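Local coordinates for protein EchA1_1 (PDB 3R9T) that probably hydrates enoyl-CoA thioesters to 3-hydroxyacyl-CoA in fatty acid metabolism, at residues Glu80-Pro85 / Trp90-Tyr95. Numbering follows the deposited sequence.
Sequences ENLYHP and WGFAGY
Leu-82 against Phe-92 and His-84 against Trp-90 form two side-chain contacts, with a water between the backbones, where residues 80-85 and 90-95 of one long loop between helix 73-77 and strand 104-108 fold back on each other. No direct hydrogen bond crosses. The water takes the N-H of His-84 (N to water O 2.8 Å) and donates to the carbonyl of Gly-91 (O to water O 2.6 Å), bridging two backbone groups too far apart to bond. That carbonyl also accepts the N-H of Gly-94, at 3.0 Å from Gly-94 N to Gly-91 O, closing a type II beta turn over Gly-91 to Gly-94, and Tyr-83 CB lies 3.6 Å from Gly-91 O. On one flank the aromatic pair is an offset edge-to-face stack: the six-membered ring of Trp-90 turns its edge to the face of the His-84 imidazole, planes at 85°, and CZ3 of Trp-90 comes within 3.7 Å of His-84 CD2. His-84 reaches it with CG anti to the backbone N (chi1 -170°); its imidazole is held at both nitrogens, NE2 by Asp-43 of helix 35-50 and ND1 by the backbone N of Asp-86, which should fix the ring's rotation. On the ligand side, Leu-82 and Phe-92 lie side by side, CD1 of Leu-82 meeting the ring edge at CE1 of Phe-92, 3.9 Å away. Leu-82 touches the bound benzoic acid; Phe-92 packs on Ala-147, which also belongs to the pocket. Through Leu-82 the loop contributes to the wall of the benzoic acid pocket in this crotonase-fold protein.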
loop_
_atom_site.group_PDB
_atom_site.type_symbol
_atom_site.label_atom_id
_atom_site.label_comp_id
_atom_site.label_asym_id
_atom_site.label_seq_id
_atom_site.Cartn_x
_atom_site.Cartn_y
_atom_site.Cartn_z
ATOM N N GLU B 80 -6.476 29.472 17.360
ATOM C CA GLU B 80 -5.612 29.101 18.475
ATOM C C GLU B 80 -4.819 27.873 18.060
ATOM O O GLU B 80 -5.354 27.012 17.361
ATOM C CB GLU B 80 -6.515 28.733 19.648
ATOM C CG GLU B 80 -5.864 28.637 20.990
ATOM C CD GLU B 80 -6.867 28.264 22.060
ATOM O OE1 GLU B 80 -6.846 27.107 22.525
ATOM O OE2 GLU B 80 -7.690 29.129 22.424
ATOM N N ASN B 81 -3.555 27.781 18.468
ATOM C CA ASN B 81 -2.747 26.623 18.078
ATOM C C ASN B 81 -3.166 25.427 18.905
ATOM O O ASN B 81 -3.470 25.559 20.094
ATOM C CB ASN B 81 -1.247 26.864 18.254
ATOM C CG ASN B 81 -0.730 28.025 17.418
ATOM O OD1 ASN B 81 -1.192 28.267 16.298
ATOM N ND2 ASN B 81 0.250 28.740 17.959
ATOM N N LEU B 82 -3.173 24.262 18.272
ATOM C CA LEU B 82 -3.626 23.041 18.929
ATOM C C LEU B 82 -2.458 22.253 19.477
ATOM O O LEU B 82 -2.638 21.381 20.327
ATOM C CB LEU B 82 -4.446 22.198 17.956
ATOM C CG LEU B 82 -5.708 22.928 17.454
ATOM C CD1 LEU B 82 -6.543 22.014 16.585
ATOM C CD2 LEU B 82 -6.557 23.497 18.597
ATOM N N TYR B 83 -1.262 22.603 19.021
ATOM C CA TYR B 83 -0.068 21.827 19.284
ATOM C C TYR B 83 0.552 22.139 20.642
ATOM O O TYR B 83 0.079 23.020 21.360
ATOM C CB TYR B 83 0.935 22.005 18.134
ATOM C CG TYR B 83 1.429 23.417 17.866
ATOM C CD1 TYR B 83 2.330 24.037 18.729
ATOM C CD2 TYR B 83 1.045 24.114 16.715
ATOM C CE1 TYR B 83 2.811 25.329 18.488
ATOM C CE2 TYR B 83 1.524 25.415 16.460
ATOM C CZ TYR B 83 2.408 26.014 17.355
ATOM O OH TYR B 83 2.903 27.291 17.128
ATOM N N HIS B 84 1.573 21.368 21.008
ATOM C CA HIS B 84 2.328 21.620 22.239
ATOM C C HIS B 84 3.003 22.967 22.043
ATOM O O HIS B 84 3.779 23.118 21.112
ATOM C CB HIS B 84 3.391 20.540 22.434
ATOM C CG HIS B 84 4.074 20.559 23.765
ATOM N ND1 HIS B 84 4.615 21.700 24.319
ATOM C CD2 HIS B 84 4.360 19.553 24.627
ATOM C CE1 HIS B 84 5.169 21.404 25.482
ATOM N NE2 HIS B 84 5.035 20.106 25.690
ATOM N N PRO B 85 2.707 23.952 22.911
ATOM C CA PRO B 85 3.251 25.287 22.608
ATOM C C PRO B 85 4.776 25.385 22.515
ATOM O O PRO B 85 5.272 26.285 21.842
ATOM C CB PRO B 85 2.757 26.173 23.765
ATOM C CG PRO B 85 1.904 25.341 24.629
ATOM C CD PRO B 85 1.884 23.928 24.133
ATOM N N TRP B 90 6.260 18.641 16.959
ATOM C CA TRP B 90 5.557 17.371 17.239
ATOM C C TRP B 90 4.151 17.305 16.638
ATOM O O TRP B 90 3.495 16.256 16.666
ATOM C CB TRP B 90 5.450 17.121 18.745
ATOM C CG TRP B 90 6.763 16.856 19.422
ATOM C CD1 TRP B 90 7.938 16.501 18.831
ATOM C CD2 TRP B 90 7.023 16.915 20.826
ATOM N NE1 TRP B 90 8.918 16.343 19.782
ATOM C CE2 TRP B 90 8.378 16.582 21.016
ATOM C CE3 TRP B 90 6.232 17.197 21.946
ATOM C CZ2 TRP B 90 8.964 16.536 22.278
ATOM C CZ3 TRP B 90 6.811 17.151 23.193
ATOM C CH2 TRP B 90 8.165 16.832 23.355
ATOM N N GLY B 91 3.679 18.436 16.126
ATOM C CA GLY B 91 2.357 18.526 15.530
ATOM C C GLY B 91 1.189 18.336 16.480
ATOM O O GLY B 91 1.309 18.442 17.712
ATOM N N PHE B 92 0.056 18.015 15.868
ATOM C CA PHE B 92 -1.234 17.848 16.528
ATOM C C PHE B 92 -1.158 16.871 17.687
ATOM O O PHE B 92 -0.610 15.787 17.541
ATOM C CB PHE B 92 -2.209 17.354 15.470
ATOM C CG PHE B 92 -3.623 17.208 15.924
ATOM C CD1 PHE B 92 -4.482 18.306 15.916
ATOM C CD2 PHE B 92 -4.141 15.957 16.221
ATOM C CE1 PHE B 92 -5.805 18.164 16.264
ATOM C CE2 PHE B 92 -5.461 15.811 16.569
ATOM C CZ PHE B 92 -6.300 16.929 16.593
ATOM N N ALA B 93 -1.648 17.306 18.848
ATOM C CA ALA B 93 -1.716 16.506 20.083
ATOM C C ALA B 93 -0.340 16.196 20.664
ATOM O O ALA B 93 -0.214 15.358 21.542
ATOM C CB ALA B 93 -2.546 15.192 19.873
ATOM N N GLY B 94 0.693 16.874 20.167
ATOM C CA GLY B 94 2.070 16.531 20.517
ATOM C C GLY B 94 2.438 15.119 20.111
ATOM O O GLY B 94 3.355 14.541 20.677
ATOM N N TYR B 95 1.754 14.595 19.095
ATOM C CA TYR B 95 1.742 13.152 18.817
ATOM C C TYR B 95 1.982 12.763 17.360
ATOM O O TYR B 95 2.741 11.846 17.100
ATOM C CB TYR B 95 0.398 12.560 19.267
ATOM C CG TYR B 95 0.312 11.041 19.312
ATOM C CD1 TYR B 95 0.710 10.342 20.445
ATOM C CD2 TYR B 95 -0.199 10.303 18.242
ATOM C CE1 TYR B 95 0.631 8.974 20.522
ATOM C CE2 TYR B 95 -0.263 8.908 18.299
ATOM C CZ TYR B 95 0.114 8.250 19.469
ATOM O OH TYR B 95 0.074 6.875 19.582
HETATM O O HOH W 1 2.989 19.659 19.336
#